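PDB 1LRZ: aminoacyltransferase FemA from Staphylococcus aureus, which adds the second and third glycines of the pentaglycine interpeptide bridge of the cell-wall peptidoglycan, using glycyl-tRNA as donor. Local coordinates for residues Phe317-Pro322 / Val326-Gly331. Sequence-based numbering, arbitrary orientation.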
ATOM      1  N   PHE A 317       7.198   1.644  -1.585  1.00 16.66           N
ATOM      2  CA  PHE A 317       7.326   0.239  -1.968  1.00 15.17           C
ATOM      3  C   PHE A 317       5.880  -0.244  -2.128  1.00 15.35           C
ATOM      4  O   PHE A 317       5.122  -0.280  -1.154  1.00 14.94           O
ATOM      5  CB  PHE A 317       8.018  -0.537  -0.853  1.00 19.32           C
ATOM      6  CG  PHE A 317       8.665  -1.803  -1.309  1.00 21.64           C
ATOM      7  CD1 PHE A 317       9.910  -1.777  -1.932  1.00 21.78           C
ATOM      8  CD2 PHE A 317       8.045  -3.027  -1.098  1.00 22.08           C
ATOM      9  CE1 PHE A 317      10.531  -2.954  -2.334  1.00 21.09           C
ATOM     10  CE2 PHE A 317       8.663  -4.212  -1.501  1.00 24.06           C
ATOM     11  CZ  PHE A 317       9.911  -4.168  -2.118  1.00 18.14           C
ATOM     12  N   PHE A 318       5.500  -0.613  -3.348  1.00 16.69           N
ATOM     13  CA  PHE A 318       4.128  -1.016  -3.630  1.00 15.65           C
ATOM     14  C   PHE A 318       3.927  -2.431  -4.150  1.00 17.89           C
ATOM     15  O   PHE A 318       4.681  -2.902  -5.002  1.00 17.74           O
ATOM     16  CB  PHE A 318       3.506  -0.080  -4.669  1.00 16.79           C
ATOM     17  CG  PHE A 318       3.212   1.307  -4.168  1.00 17.45           C
ATOM     18  CD1 PHE A 318       4.232   2.236  -4.000  1.00 14.78           C
ATOM     19  CD2 PHE A 318       1.894   1.689  -3.888  1.00 14.48           C
ATOM     20  CE1 PHE A 318       3.956   3.531  -3.555  1.00 16.61           C
ATOM     21  CE2 PHE A 318       1.602   2.973  -3.445  1.00 15.59           C
ATOM     22  CZ  PHE A 318       2.640   3.904  -3.276  1.00 17.11           C
ATOM     23  N   PHE A 319       2.886  -3.095  -3.648  1.00 16.35           N
ATOM     24  CA  PHE A 319       2.525  -4.429  -4.128  1.00 16.62           C
ATOM     25  C   PHE A 319       1.330  -4.244  -5.065  1.00 18.95           C
ATOM     26  O   PHE A 319       0.390  -3.488  -4.764  1.00 18.68           O
ATOM     27  CB  PHE A 319       2.181  -5.345  -2.955  1.00 17.42           C
ATOM     28  CG  PHE A 319       3.355  -5.620  -2.059  1.00 18.08           C
ATOM     29  CD1 PHE A 319       3.224  -5.565  -0.675  1.00 19.20           C
ATOM     30  CD2 PHE A 319       4.612  -5.884  -2.604  1.00 20.25           C
ATOM     31  CE1 PHE A 319       4.331  -5.767   0.154  1.00 20.18           C
ATOM     32  CE2 PHE A 319       5.726  -6.091  -1.777  1.00 22.67           C
ATOM     33  CZ  PHE A 319       5.583  -6.029  -0.399  1.00 22.46           C
ATOM     34  N   ILE A 320       1.370  -4.920  -6.208  1.00 18.33           N
ATOM     35  CA  ILE A 320       0.321  -4.774  -7.201  1.00 18.16           C
ATOM     36  C   ILE A 320      -0.293  -6.107  -7.593  1.00 19.52           C
ATOM     37  O   ILE A 320       0.381  -6.989  -8.115  1.00 18.79           O
ATOM     38  CB  ILE A 320       0.867  -4.080  -8.488  1.00 22.69           C
ATOM     39  CG1 ILE A 320       1.444  -2.700  -8.139  1.00 23.93           C
ATOM     40  CG2 ILE A 320      -0.232  -3.947  -9.531  1.00 17.98           C
ATOM     41  CD1 ILE A 320       2.840  -2.753  -7.585  1.00 28.71           C
ATOM     42  N   ASN A 321      -1.581  -6.244  -7.330  1.00 17.42           N
ATOM     43  CA  ASN A 321      -2.291  -7.455  -7.673  1.00 19.71           C
ATOM     44  C   ASN A 321      -3.659  -7.050  -8.196  1.00 16.97           C
ATOM     45  O   ASN A 321      -4.085  -5.902  -8.024  1.00 16.60           O
ATOM     46  CB  ASN A 321      -2.384  -8.364  -6.443  1.00 20.11           C
ATOM     47  CG  ASN A 321      -1.014  -8.869  -6.006  1.00 23.71           C
ATOM     48  OD1 ASN A 321      -0.488  -9.831  -6.573  1.00 23.22           O
ATOM     49  ND2 ASN A 321      -0.416  -8.198  -5.019  1.00 17.73           N
ATOM     50  N   PRO A 322      -4.355  -7.976  -8.858  1.00 15.39           N
ATOM     51  CA  PRO A 322      -5.680  -7.655  -9.398  1.00 15.92           C
ATOM     52  C   PRO A 322      -6.667  -7.048  -8.402  1.00 15.52           C
ATOM     53  O   PRO A 322      -7.461  -6.179  -8.760  1.00 15.32           O
ATOM     54  CB  PRO A 322      -6.162  -8.998  -9.950  1.00 17.06           C
ATOM     55  CG  PRO A 322      -4.862  -9.653 -10.394  1.00 19.40           C
ATOM     56  CD  PRO A 322      -3.965  -9.357  -9.200  1.00 16.34           C
ATOM     57  N   VAL A 326      -1.208  -1.850  -3.079  1.00 15.81           N
ATOM     58  CA  VAL A 326      -0.923  -1.627  -1.672  1.00 15.22           C
ATOM     59  C   VAL A 326       0.297  -0.752  -1.459  1.00 18.39           C
ATOM     60  O   VAL A 326       1.368  -1.037  -1.996  1.00 19.32           O
ATOM     61  CB  VAL A 326      -0.656  -2.964  -0.926  1.00 16.39           C
ATOM     62  CG1 VAL A 326      -0.234  -2.677   0.526  1.00 14.41           C
ATOM     63  CG2 VAL A 326      -1.905  -3.845  -0.939  1.00 13.79           C
ATOM     64  N   TYR A 327       0.121   0.320  -0.695  1.00 16.50           N
ATOM     65  CA  TYR A 327       1.228   1.203  -0.330  1.00 17.54           C
ATOM     66  C   TYR A 327       1.783   0.535   0.943  1.00 17.87           C
ATOM     67  O   TYR A 327       1.292   0.768   2.050  1.00 13.91           O
ATOM     68  CB  TYR A 327       0.705   2.599  -0.008  1.00 18.08           C
ATOM     69  CG  TYR A 327       1.724   3.509   0.634  1.00 21.32           C
ATOM     70  CD1 TYR A 327       3.014   3.625   0.114  1.00 20.24           C
ATOM     71  CD2 TYR A 327       1.388   4.286   1.744  1.00 21.02           C
ATOM     72  CE1 TYR A 327       3.945   4.493   0.678  1.00 22.98           C
ATOM     73  CE2 TYR A 327       2.314   5.163   2.317  1.00 26.42           C
ATOM     74  CZ  TYR A 327       3.588   5.258   1.782  1.00 25.93           C
ATOM     75  OH  TYR A 327       4.506   6.114   2.351  1.00 30.67           O
ATOM     76  N   TYR A 328       2.793  -0.312   0.772  1.00 17.93           N
ATOM     77  CA  TYR A 328       3.356  -1.054   1.889  1.00 19.74           C
ATOM     78  C   TYR A 328       4.277  -0.268   2.816  1.00 21.44           C
ATOM     79  O   TYR A 328       4.133  -0.321   4.037  1.00 21.70           O
ATOM     80  CB  TYR A 328       4.097  -2.285   1.372  1.00 23.56           C
ATOM     81  CG  TYR A 328       4.586  -3.178   2.484  1.00 28.02           C
ATOM     82  CD1 TYR A 328       3.687  -3.919   3.253  1.00 28.17           C
ATOM     83  CD2 TYR A 328       5.940  -3.232   2.815  1.00 31.79           C
ATOM     84  CE1 TYR A 328       4.124  -4.694   4.336  1.00 32.08           C
ATOM     85  CE2 TYR A 328       6.393  -4.002   3.896  1.00 36.11           C
ATOM     86  CZ  TYR A 328       5.476  -4.728   4.650  1.00 36.83           C
ATOM     87  OH  TYR A 328       5.918  -5.471   5.723  1.00 40.50           O
ATOM     88  N   ALA A 329       5.209   0.473   2.235  1.00 20.07           N
ATOM     89  CA  ALA A 329       6.163   1.242   3.014  1.00 19.89           C
ATOM     90  C   ALA A 329       6.653   2.408   2.181  1.00 21.08           C
ATOM     91  O   ALA A 329       6.657   2.349   0.947  1.00 18.67           O
ATOM     92  CB  ALA A 329       7.339   0.354   3.409  1.00 19.41           C
ATOM     93  N   GLY A 330       7.064   3.469   2.858  1.00 21.13           N
ATOM     94  CA  GLY A 330       7.556   4.627   2.147  1.00 23.13           C
ATOM     95  C   GLY A 330       8.163   5.654   3.073  1.00 25.84           C
ATOM     96  O   GLY A 330       8.054   5.548   4.296  1.00 24.52           O
ATOM     97  N   GLY A 331       8.803   6.654   2.481  1.00 24.65           N
ATOM     98  CA  GLY A 331       9.422   7.702   3.265  1.00 27.18           C
ATOM     99  C   GLY A 331       9.639   8.933   2.410  1.00 27.50           C
ATOM    100  O   GLY A 331       9.692   8.844   1.175  1.00 23.10           O
TER
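Phe319 sets CE1 over one face of the Tyr328 ring, 3.5 Å from Tyr328 CG, the two side chains lying side by side with their ring planes at 43°. Phe319 CZ also lies in plane at the edge of the Phe317 ring. Apolar Phe317 and Phe319 are buried, and Tyr232 and Phe23 also meet Phe319; Tyr328 closes the cluster at a partly exposed margin that suits a ring bearing a hydroxyl. Beta-branched Val326, at home in an extended strand, sits opposite Phe319, CB to CB 4.2 Å, and small Ala329 opposite Phe317. On the other face Phe318 and Tyr327 form a non-hydrogen-bonded pair. Phe318 turns CG beside its backbone N (chi1 -71°), swinging the ring across the strand gap until CZ lies 3.4 Å from CD1 of partly exposed Tyr327; Val345 and Met349 pack on buried Phe318.

Between the strands, hydrogen bonds satisfy the polar backbone: Phe319 N to Val326 O (3.0 Å), Val326 N to Phe319 O (2.8 Å) and Phe317 N to Ala329 O (2.7 Å). Phe317 O accepts Tyr328 N at 3.0 Å and, weakly, Ala329 N. Two residues thus face Phe317, a classic beta bulge in an antiparallel hairpin of the FemABX fold, a member of the acetyltransferase (GNAT-like) clan.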